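Local coordinates for protein amino Transferase (Eubacterium rectale, PDB 3ELE) that probably transfers amino groups between amino acids and keto acids, using a bound pyridoxal-5'-phosphate, as a member of the class I and II aminotransferases, at residues V32-S41 with E354-A362; D122-Y133 with G145-D154. One frame throughout, in Å; residues are numbered along the deposited sequence.

Contact 1 of 2, residues V32-S41 with E354-A362; sequences VGKENVYDFS and EEDVLIVAA. With EDO (1,2-ethanediol), chain G.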
loop_
_atom_site.group_PDB
_atom_site.type_symbol
_atom_site.label_atom_id
_atom_site.label_comp_id
_atom_site.label_asym_id
_atom_site.label_seq_id
_atom_site.Cartn_x
_atom_site.Cartn_y
_atom_site.Cartn_z
ATOM N N VAL A 32 5.535 38.434 -3.345
ATOM C CA VAL A 32 5.703 39.217 -2.100
ATOM C C VAL A 32 6.745 38.693 -1.099
ATOM O O VAL A 32 6.923 39.313 -0.058
ATOM C CB VAL A 32 4.334 39.354 -1.332
ATOM C CG1 VAL A 32 3.253 39.953 -2.239
ATOM C CG2 VAL A 32 3.890 38.021 -0.759
ATOM N N GLY A 33 7.428 37.583 -1.395
ATOM C CA GLY A 33 8.434 37.001 -0.492
ATOM C C GLY A 33 7.793 36.025 0.477
ATOM O O GLY A 33 6.684 36.270 0.965
ATOM N N LYS A 34 8.475 34.907 0.752
ATOM C CA LYS A 34 7.960 33.883 1.679
ATOM C C LYS A 34 7.756 34.425 3.096
ATOM O O LYS A 34 6.822 34.003 3.767
ATOM C CB LYS A 34 8.802 32.589 1.681
ATOM C CG LYS A 34 10.253 32.720 2.157
ATOM C CD LYS A 34 10.918 31.334 2.246
ATOM C CE LYS A 34 12.403 31.438 2.650
ATOM N NZ LYS A 34 13.048 30.085 2.790
ATOM N N GLU A 35 8.587 35.380 3.532
ATOM C CA GLU A 35 8.408 36.030 4.852
ATOM C C GLU A 35 7.024 36.731 4.995
ATOM O O GLU A 35 6.524 36.873 6.111
ATOM C CB GLU A 35 9.524 37.066 5.119
ATOM C CG GLU A 35 9.650 37.544 6.603
ATOM C CD GLU A 35 10.522 38.805 6.801
ATOM O OE1 GLU A 35 10.843 39.505 5.815
ATOM O OE2 GLU A 35 10.845 39.112 7.973
ATOM N N ASN A 36 6.451 37.172 3.867
ATOM C CA ASN A 36 5.168 37.886 3.804
ATOM C C ASN A 36 3.949 37.032 3.377
ATOM O O ASN A 36 2.896 37.592 3.044
ATOM C CB ASN A 36 5.328 39.096 2.873
ATOM C CG ASN A 36 6.413 40.043 3.336
ATOM O OD1 ASN A 36 6.408 40.490 4.482
ATOM N ND2 ASN A 36 7.331 40.381 2.443
ATOM N N VAL A 37 4.105 35.701 3.389
ATOM C CA VAL A 37 3.034 34.743 3.091
ATOM C C VAL A 37 2.859 33.888 4.358
ATOM O O VAL A 37 3.823 33.299 4.852
ATOM C CB VAL A 37 3.349 33.866 1.863
ATOM C CG1 VAL A 37 2.250 32.840 1.646
ATOM C CG2 VAL A 37 3.519 34.736 0.623
ATOM N N TYR A 38 1.630 33.838 4.868
ATOM C CA TYR A 38 1.308 33.155 6.125
ATOM C C TYR A 38 0.464 31.933 5.822
ATOM O O TYR A 38 -0.775 31.931 5.916
ATOM C CB TYR A 38 0.677 34.152 7.095
ATOM C CG TYR A 38 1.490 35.445 7.107
ATOM C CD1 TYR A 38 2.750 35.486 7.686
ATOM C CD2 TYR A 38 1.013 36.604 6.487
ATOM C CE1 TYR A 38 3.535 36.681 7.676
ATOM C CE2 TYR A 38 1.784 37.827 6.482
ATOM C CZ TYR A 38 3.042 37.848 7.069
ATOM O OH TYR A 38 3.790 39.041 7.061
ATOM N N ASP A 39 1.188 30.880 5.458
ATOM C CA ASP A 39 0.608 29.612 5.062
ATOM C C ASP A 39 0.373 28.666 6.229
ATOM O O ASP A 39 1.323 28.039 6.736
ATOM C CB ASP A 39 1.514 28.960 4.009
ATOM C CG ASP A 39 0.985 27.647 3.490
ATOM O OD1 ASP A 39 -0.226 27.332 3.656
ATOM O OD2 ASP A 39 1.824 26.927 2.888
ATOM N N PHE A 40 -0.909 28.553 6.615
ATOM C CA PHE A 40 -1.368 27.629 7.641
ATOM C C PHE A 40 -2.256 26.534 7.033
ATOM O O PHE A 40 -3.065 25.954 7.755
ATOM C CB PHE A 40 -2.188 28.364 8.717
ATOM C CG PHE A 40 -1.506 29.558 9.318
ATOM C CD1 PHE A 40 -0.658 29.427 10.420
ATOM C CD2 PHE A 40 -1.765 30.829 8.825
ATOM C CE1 PHE A 40 -0.057 30.542 10.990
ATOM C CE2 PHE A 40 -1.157 31.951 9.380
ATOM C CZ PHE A 40 -0.310 31.805 10.465
ATOM N N SER A 41 -2.079 26.204 5.745
ATOM C CA SER A 41 -2.954 25.244 5.039
ATOM C C SER A 41 -2.663 23.738 5.241
ATOM O O SER A 41 -3.334 23.101 6.040
ATOM C CB SER A 41 -3.028 25.584 3.539
ATOM O OG SER A 41 -1.783 25.360 2.898
ATOM N N GLU A 354 -6.738 38.054 1.136
ATOM C CA GLU A 354 -6.358 39.442 0.776
ATOM C C GLU A 354 -5.101 39.961 1.501
ATOM O O GLU A 354 -4.487 40.931 1.028
ATOM C CB GLU A 354 -7.490 40.457 1.051
ATOM C CG GLU A 354 -8.813 40.248 0.308
ATOM C CD GLU A 354 -9.865 41.345 0.594
ATOM O OE1 GLU A 354 -9.756 42.079 1.602
ATOM O OE2 GLU A 354 -10.821 41.473 -0.202
ATOM N N GLU A 355 -4.769 39.380 2.660
ATOM C CA GLU A 355 -3.576 39.746 3.450
ATOM C C GLU A 355 -2.561 38.599 3.512
ATOM O O GLU A 355 -1.709 38.563 4.411
ATOM C CB GLU A 355 -3.987 40.160 4.880
ATOM C CG GLU A 355 -5.115 41.201 4.961
ATOM C CD GLU A 355 -4.840 42.456 4.146
ATOM O OE1 GLU A 355 -3.669 42.892 4.101
ATOM O OE2 GLU A 355 -5.799 43.006 3.558
ATOM N N ASP A 356 -2.655 37.681 2.543
ATOM C CA ASP A 356 -1.775 36.518 2.405
ATOM C C ASP A 356 -1.750 35.540 3.588
ATOM O O ASP A 356 -0.731 34.883 3.841
ATOM C CB ASP A 356 -0.366 36.968 1.968
ATOM C CG ASP A 356 -0.343 37.501 0.553
ATOM O OD1 ASP A 356 -0.665 36.710 -0.364
ATOM O OD2 ASP A 356 0.045 38.678 0.358
ATOM N N VAL A 357 -2.901 35.419 4.262
ATOM C CA VAL A 357 -3.110 34.453 5.329
ATOM C C VAL A 357 -3.892 33.321 4.685
ATOM O O VAL A 357 -5.042 33.518 4.270
ATOM C CB VAL A 357 -3.859 35.062 6.527
ATOM C CG1 VAL A 357 -4.210 33.982 7.556
ATOM C CG2 VAL A 357 -2.993 36.180 7.169
ATOM N N LEU A 358 -3.265 32.146 4.611
ATOM C CA LEU A 358 -3.822 30.982 3.966
ATOM C C LEU A 358 -4.359 30.009 5.031
ATOM O O LEU A 358 -3.623 29.237 5.637
ATOM C CB LEU A 358 -2.791 30.342 3.021
ATOM C CG LEU A 358 -1.975 31.318 2.146
ATOM C CD1 LEU A 358 -1.076 30.557 1.189
ATOM C CD2 LEU A 358 -2.864 32.257 1.373
ATOM N N ILE A 359 -5.655 30.130 5.283
ATOM C CA ILE A 359 -6.386 29.302 6.249
ATOM C C ILE A 359 -7.426 28.547 5.475
ATOM O O ILE A 359 -7.762 28.933 4.364
ATOM C CB ILE A 359 -6.966 30.125 7.434
ATOM C CG1 ILE A 359 -7.861 31.294 6.966
ATOM C CG2 ILE A 359 -5.823 30.644 8.227
ATOM C CD1 ILE A 359 -8.419 32.146 8.076
ATOM N N VAL A 360 -7.955 27.488 6.079
ATOM C CA VAL A 360 -8.848 26.546 5.409
ATOM C C VAL A 360 -10.244 26.553 6.035
ATOM O O VAL A 360 -10.371 26.359 7.243
ATOM C CB VAL A 360 -8.230 25.108 5.514
ATOM C CG1 VAL A 360 -9.139 24.059 4.916
ATOM C CG2 VAL A 360 -6.839 25.055 4.830
ATOM N N ALA A 361 -11.280 26.743 5.207
ATOM C CA ALA A 361 -12.685 26.717 5.665
ATOM C C ALA A 361 -12.999 25.322 6.179
ATOM O O ALA A 361 -12.573 24.339 5.581
ATOM C CB ALA A 361 -13.656 27.107 4.541
ATOM N N ALA A 362 -13.720 25.247 7.298
ATOM C CA ALA A 362 -14.042 23.980 7.936
ATOM C C ALA A 362 -15.330 23.305 7.409
ATOM O O ALA A 362 -15.719 22.253 7.919
ATOM C CB ALA A 362 -14.083 24.152 9.448
HETATM C C1 EDO G . -3.548 40.211 -1.944
HETATM O O1 EDO G . -4.118 41.508 -1.746
HETATM C C2 EDO G . -3.436 39.931 -3.432
HETATM O O2 EDO G . -3.535 38.523 -3.653
HETATM O O HOH W 1 1.651 39.699 2.162
#

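Contact 2 of 2, residues D122-Y133 with G145-D154; sequences DAYDEFITIAPY and GARLVEVPAD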
loop_
_atom_site.group_PDB
_atom_site.type_symbol
_atom_site.label_atom_id
_atom_site.label_comp_id
_atom_site.label_asym_id
_atom_site.label_seq_id
_atom_site.Cartn_x
_atom_site.Cartn_y
_atom_site.Cartn_z
ATOM N N ASP A 122 -22.020 -5.155 2.664
ATOM C CA ASP A 122 -23.248 -4.749 1.966
ATOM C C ASP A 122 -23.163 -3.275 1.551
ATOM O O ASP A 122 -22.558 -2.454 2.252
ATOM C CB ASP A 122 -24.451 -5.043 2.895
ATOM C CG ASP A 122 -25.798 -4.750 2.266
ATOM O OD1 ASP A 122 -26.167 -3.568 2.197
ATOM O OD2 ASP A 122 -26.531 -5.702 1.914
ATOM N N ALA A 123 -23.775 -2.958 0.410
ATOM C CA ALA A 123 -23.819 -1.601 -0.136
ATOM C C ALA A 123 -24.457 -0.578 0.811
ATOM O O ALA A 123 -24.164 0.622 0.728
ATOM C CB ALA A 123 -24.579 -1.594 -1.512
ATOM N N TYR A 124 -25.352 -1.052 1.676
ATOM C CA TYR A 124 -26.054 -0.191 2.611
ATOM C C TYR A 124 -25.383 -0.009 3.972
ATOM O O TYR A 124 -25.912 0.727 4.796
ATOM C CB TYR A 124 -27.504 -0.624 2.732
ATOM C CG TYR A 124 -28.244 -0.591 1.413
ATOM C CD1 TYR A 124 -28.325 0.595 0.680
ATOM C CD2 TYR A 124 -28.905 -1.727 0.917
ATOM C CE1 TYR A 124 -29.013 0.665 -0.527
ATOM C CE2 TYR A 124 -29.623 -1.674 -0.306
ATOM C CZ TYR A 124 -29.664 -0.464 -1.028
ATOM O OH TYR A 124 -30.353 -0.377 -2.215
ATOM N N ASP A 125 -24.220 -0.637 4.182
ATOM C CA ASP A 125 -23.424 -0.459 5.409
ATOM C C ASP A 125 -23.046 0.996 5.621
ATOM O O ASP A 125 -22.658 1.685 4.664
ATOM C CB ASP A 125 -22.130 -1.286 5.359
ATOM C CG ASP A 125 -22.378 -2.762 5.548
ATOM O OD1 ASP A 125 -23.544 -3.179 5.766
ATOM O OD2 ASP A 125 -21.407 -3.514 5.491
ATOM N N GLU A 126 -23.170 1.454 6.866
ATOM C CA GLU A 126 -22.840 2.833 7.232
ATOM C C GLU A 126 -21.730 2.893 8.262
ATOM O O GLU A 126 -21.685 2.063 9.180
ATOM C CB GLU A 126 -24.077 3.523 7.783
ATOM C CG GLU A 126 -25.193 3.711 6.735
ATOM C CD GLU A 126 -26.543 4.195 7.306
ATOM O OE1 GLU A 126 -26.688 4.383 8.531
ATOM O OE2 GLU A 126 -27.484 4.353 6.504
ATOM N N PHE A 127 -20.807 3.854 8.075
ATOM C CA PHE A 127 -19.790 4.180 9.066
ATOM C C PHE A 127 -20.030 5.634 9.473
ATOM O O PHE A 127 -20.232 6.507 8.611
ATOM C CB PHE A 127 -18.368 3.946 8.549
ATOM C CG PHE A 127 -18.061 2.502 8.332
ATOM C CD1 PHE A 127 -17.558 1.711 9.380
ATOM C CD2 PHE A 127 -18.311 1.903 7.092
ATOM C CE1 PHE A 127 -17.295 0.323 9.185
ATOM C CE2 PHE A 127 -18.043 0.536 6.884
ATOM C CZ PHE A 127 -17.520 -0.256 7.925
ATOM N N ILE A 128 -20.022 5.874 10.787
ATOM C CA ILE A 128 -20.317 7.162 11.374
ATOM C C ILE A 128 -19.024 7.887 11.707
ATOM O O ILE A 128 -18.114 7.302 12.310
ATOM C CB ILE A 128 -21.156 7.037 12.669
ATOM C CG1 ILE A 128 -22.552 6.483 12.381
ATOM C CG2 ILE A 128 -21.352 8.394 13.364
ATOM C CD1 ILE A 128 -23.351 6.310 13.640
ATOM N N THR A 129 -18.964 9.156 11.312
ATOM C CA THR A 129 -17.824 10.058 11.649
ATOM C C THR A 129 -18.448 11.181 12.496
ATOM O O THR A 129 -19.656 11.481 12.350
ATOM C CB THR A 129 -17.081 10.555 10.406
ATOM O OG1 THR A 129 -15.898 11.284 10.794
ATOM C CG2 THR A 129 -17.953 11.447 9.536
ATOM N N ILE A 130 -17.662 11.715 13.434
ATOM C CA ILE A 130 -18.096 12.780 14.345
ATOM C C ILE A 130 -17.433 14.055 13.830
ATOM O O ILE A 130 -16.202 14.149 13.825
ATOM C CB ILE A 130 -17.674 12.504 15.830
ATOM C CG1 ILE A 130 -18.053 11.084 16.277
ATOM C CG2 ILE A 130 -18.321 13.519 16.797
ATOM C CD1 ILE A 130 -19.517 10.796 16.212
ATOM N N ALA A 131 -18.247 15.014 13.382
ATOM C CA ALA A 131 -17.755 16.293 12.867
ATOM C C ALA A 131 -17.151 17.150 14.010
ATOM O O ALA A 131 -17.579 17.012 15.144
ATOM C CB ALA A 131 -18.855 17.071 12.154
ATOM N N PRO A 132 -16.109 17.969 13.730
ATOM C CA PRO A 132 -15.447 18.109 12.438
ATOM C C PRO A 132 -14.540 16.911 12.196
ATOM O O PRO A 132 -13.952 16.389 13.154
ATOM C CB PRO A 132 -14.648 19.387 12.595
ATOM C CG PRO A 132 -14.291 19.411 14.047
ATOM C CD PRO A 132 -15.474 18.830 14.751
ATOM N N TYR A 133 -14.419 16.490 10.936
ATOM C CA TYR A 133 -13.667 15.269 10.614
ATOM C C TYR A 133 -12.767 15.357 9.377
ATOM O O TYR A 133 -12.938 16.228 8.527
ATOM C CB TYR A 133 -14.660 14.099 10.478
ATOM C CG TYR A 133 -15.503 14.152 9.224
ATOM C CD1 TYR A 133 -16.626 14.971 9.141
ATOM C CD2 TYR A 133 -15.155 13.392 8.101
ATOM C CE1 TYR A 133 -17.368 15.059 7.960
ATOM C CE2 TYR A 133 -15.877 13.460 6.925
ATOM C CZ TYR A 133 -16.993 14.279 6.854
ATOM O OH TYR A 133 -17.683 14.294 5.674
ATOM N N GLY A 145 -17.196 0.297 -0.467
ATOM C CA GLY A 145 -18.573 0.066 -0.896
ATOM C C GLY A 145 -19.642 0.505 0.095
ATOM O O GLY A 145 -20.824 0.228 -0.138
ATOM N N ALA A 146 -19.247 1.218 1.163
ATOM C CA ALA A 146 -20.151 1.652 2.234
ATOM C C ALA A 146 -20.423 3.140 2.125
ATOM O O ALA A 146 -19.979 3.794 1.181
ATOM C CB ALA A 146 -19.553 1.306 3.596
ATOM N N ARG A 147 -21.180 3.667 3.083
ATOM C CA ARG A 147 -21.519 5.078 3.118
ATOM C C ARG A 147 -21.155 5.732 4.445
ATOM O O ARG A 147 -21.076 5.080 5.473
ATOM C CB ARG A 147 -22.991 5.272 2.751
ATOM C CG ARG A 147 -23.211 5.185 1.227
ATOM C CD ARG A 147 -24.566 5.714 0.847
ATOM N NE ARG A 147 -25.636 4.861 1.362
ATOM C CZ ARG A 147 -26.936 5.166 1.343
ATOM N NH1 ARG A 147 -27.366 6.333 0.855
ATOM N NH2 ARG A 147 -27.826 4.284 1.819
ATOM N N LEU A 148 -20.889 7.027 4.377
ATOM C CA LEU A 148 -20.481 7.802 5.527
ATOM C C LEU A 148 -21.684 8.578 6.064
ATOM O O LEU A 148 -22.466 9.134 5.289
ATOM C CB LEU A 148 -19.365 8.752 5.149
ATOM C CG LEU A 148 -18.697 9.479 6.313
ATOM C CD1 LEU A 148 -17.910 8.474 7.177
ATOM C CD2 LEU A 148 -17.797 10.563 5.776
ATOM N N VAL A 149 -21.829 8.579 7.383
ATOM C CA VAL A 149 -22.890 9.301 8.099
ATOM C C VAL A 149 -22.167 10.257 9.050
ATOM O O VAL A 149 -21.348 9.821 9.838
ATOM C CB VAL A 149 -23.785 8.299 8.848
ATOM C CG1 VAL A 149 -24.806 9.004 9.761
ATOM C CG2 VAL A 149 -24.482 7.454 7.849
ATOM N N GLU A 150 -22.439 11.557 8.935
ATOM C CA GLU A 150 -21.819 12.584 9.766
ATOM C C GLU A 150 -22.667 12.931 10.963
ATOM O O GLU A 150 -23.852 13.212 10.793
ATOM C CB GLU A 150 -21.635 13.889 8.982
ATOM C CG GLU A 150 -20.754 13.767 7.767
ATOM C CD GLU A 150 -20.572 15.079 7.003
ATOM O OE1 GLU A 150 -20.952 16.160 7.501
ATOM O OE2 GLU A 150 -19.987 15.015 5.902
ATOM N N VAL A 151 -22.055 12.936 12.156
ATOM C CA VAL A 151 -22.722 13.447 13.351
ATOM C C VAL A 151 -22.360 14.945 13.420
ATOM O O VAL A 151 -21.153 15.287 13.356
ATOM C CB VAL A 151 -22.324 12.725 14.636
ATOM C CG1 VAL A 151 -23.039 13.363 15.845
ATOM C CG2 VAL A 151 -22.661 11.249 14.534
ATOM N N PRO A 152 -23.378 15.852 13.488
ATOM C CA PRO A 152 -23.089 17.297 13.630
ATOM C C PRO A 152 -22.201 17.626 14.839
ATOM O O PRO A 152 -22.308 16.979 15.890
ATOM C CB PRO A 152 -24.473 17.930 13.791
ATOM C CG PRO A 152 -25.380 16.992 13.142
ATOM C CD PRO A 152 -24.831 15.618 13.378
ATOM N N ALA A 153 -21.349 18.629 14.674
ATOM C CA ALA A 153 -20.364 18.979 15.685
ATOM C C ALA A 153 -20.940 19.490 17.015
ATOM O O ALA A 153 -22.007 20.119 17.056
ATOM C CB ALA A 153 -19.350 20.021 15.131
ATOM N N ASP A 154 -20.228 19.139 18.088
ATOM C CA ASP A 154 -20.424 19.704 19.408
ATOM C C ASP A 154 -19.489 20.909 19.335
ATOM O O ASP A 154 -18.299 20.795 19.600
ATOM C CB ASP A 154 -19.976 18.733 20.503
ATOM C CG ASP A 154 -19.765 19.398 21.849
ATOM O OD1 ASP A 154 -20.385 20.449 22.109
ATOM O OD2 ASP A 154 -18.947 18.873 22.645
HETATM O O HOH W 2 -27.439 2.823 4.388
HETATM O O HOH W 3 -18.342 16.916 17.811
#

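Contact 1 of 2, residues V32-S41 with E354-A362
Asp356 O accepts from Tyr38 N at 2.8 Å while its residue holds a left-handed conformation (phi 59°), one more usual for glycine or asparagine. Asp356 is the C-prime residue of the Schellman motif ending helix 345-353. Its carboxylate divides between two partners: OD1 forms a salt bridge with Arg28 of helix 17-32, while Asp356 OD2 accepts a hydrogen bond from a water that also donates to Asn36 O. An acid suits this corner, where it links the end of helix 345-353 to helix 17-32 through Arg28.

From here two short parallel strands run together. Leu358 N donates almost straight to Tyr38 O, and Phe40 N then reaches Leu358 O at 3.0 Å. Leu358 CD1 touches both Val37 CG1 and Asp39 OD1 on one side, against which helix 17-32 packs. With CG opposite its own N (chi1 -178°) and beside its carbonyl carbon, Asp39 brings its carboxylate toward the residues that follow. Ser41 N meets Asp39 OD1 from above the carboxylate plane, an Asx turn, and Ser41 OG adds a second bond to OD1 at 2.6 Å on the syn lone pair.

Tyr38 and Val357 occupy the other face. The Tyr38 ring has Glu355 O at its edge, and its CD2 lies 4.1 Å from Val357 CG2. The other branch, Val357 CG1, meets Phe40 CE2, and the Phe40 ring also packs against Phe389. Tyr38, Phe40 and Val357 all touch helix 379-396, so branched and aromatic side chains suit this side. The small parallel pair, joining chain segments from near both termini, is characteristic of the smaller domain of fold-type I aminotransferases.

Contact 2 of 2, residues D122-Y133 with G145-D154
Tyr133 points its hydroxyl at Glu150, and OH lies 2.4 Å from OE2; the bond is modelled very short, so its exact length is doubtful. Ring and carboxylate planes stand 62° apart. The methyl of Thr129, CG2, sits 3.5 Å above the centre of the Tyr133 ring in a CH-pi contact. Leu148 CD1 touches the same methyl and Leu148 CD2 meets Tyr133 CE2, so the forked leucine contacts both residues. An alanine in place of Glu150 would remove the carboxylate and would probably leave the Tyr133 hydroxyl without this acceptor and its ring freer to shift.

Six backbone bonds, from Arg147 N to Asp125 O through to Ala131 N to Val151 O, hold the strands parallel. They are the neighbouring strands of a beta-alpha-beta crossover through helix 136-143, with 147-151 at the sheet's edge. On the opposite face Val151 CG2 is tightly packed, 3.4 Å from Ile128 CG2, and it also meets Ile130 CD1. Toward the start of the strands, Val149 CG2 lies against the extended chain of Glu126, whose OE1 is held by Asn170. A water joins Glu126 OE2 to Tyr124 O.

Farther out, Leu165 of helix 162-167 touches Ile128 and Val151. On the Thr129 face, Tyr137 of helix 136-143, a residue of the pyridoxal-5'-phosphate pocket, touches Thr129.

Overall arrangement
Contacts 1 and 2 are both parallel strand pairings, yet they belong to different sheets, with centres about 31 Å apart. Contact 2 joins strands close in sequence at the edge of the large seven-stranded sheet, while contact 1 brings together segments 313 residues apart in a sheet of only two short strands. Contact 1 is mostly buried, between helices 17-32 and 379-396, and relies on turn and helix-end chemistry: an Asx turn, a Schellman motif and salt bridges to lysine and arginine. Contact 2 is longer and part exposed; regular backbone bonding and aliphatic packing dominate it. Its Tyr133 side chain is about 8 Å from the bound pyridoxal-5'-phosphate, against about 12 Å for that of Val360 in contact 1.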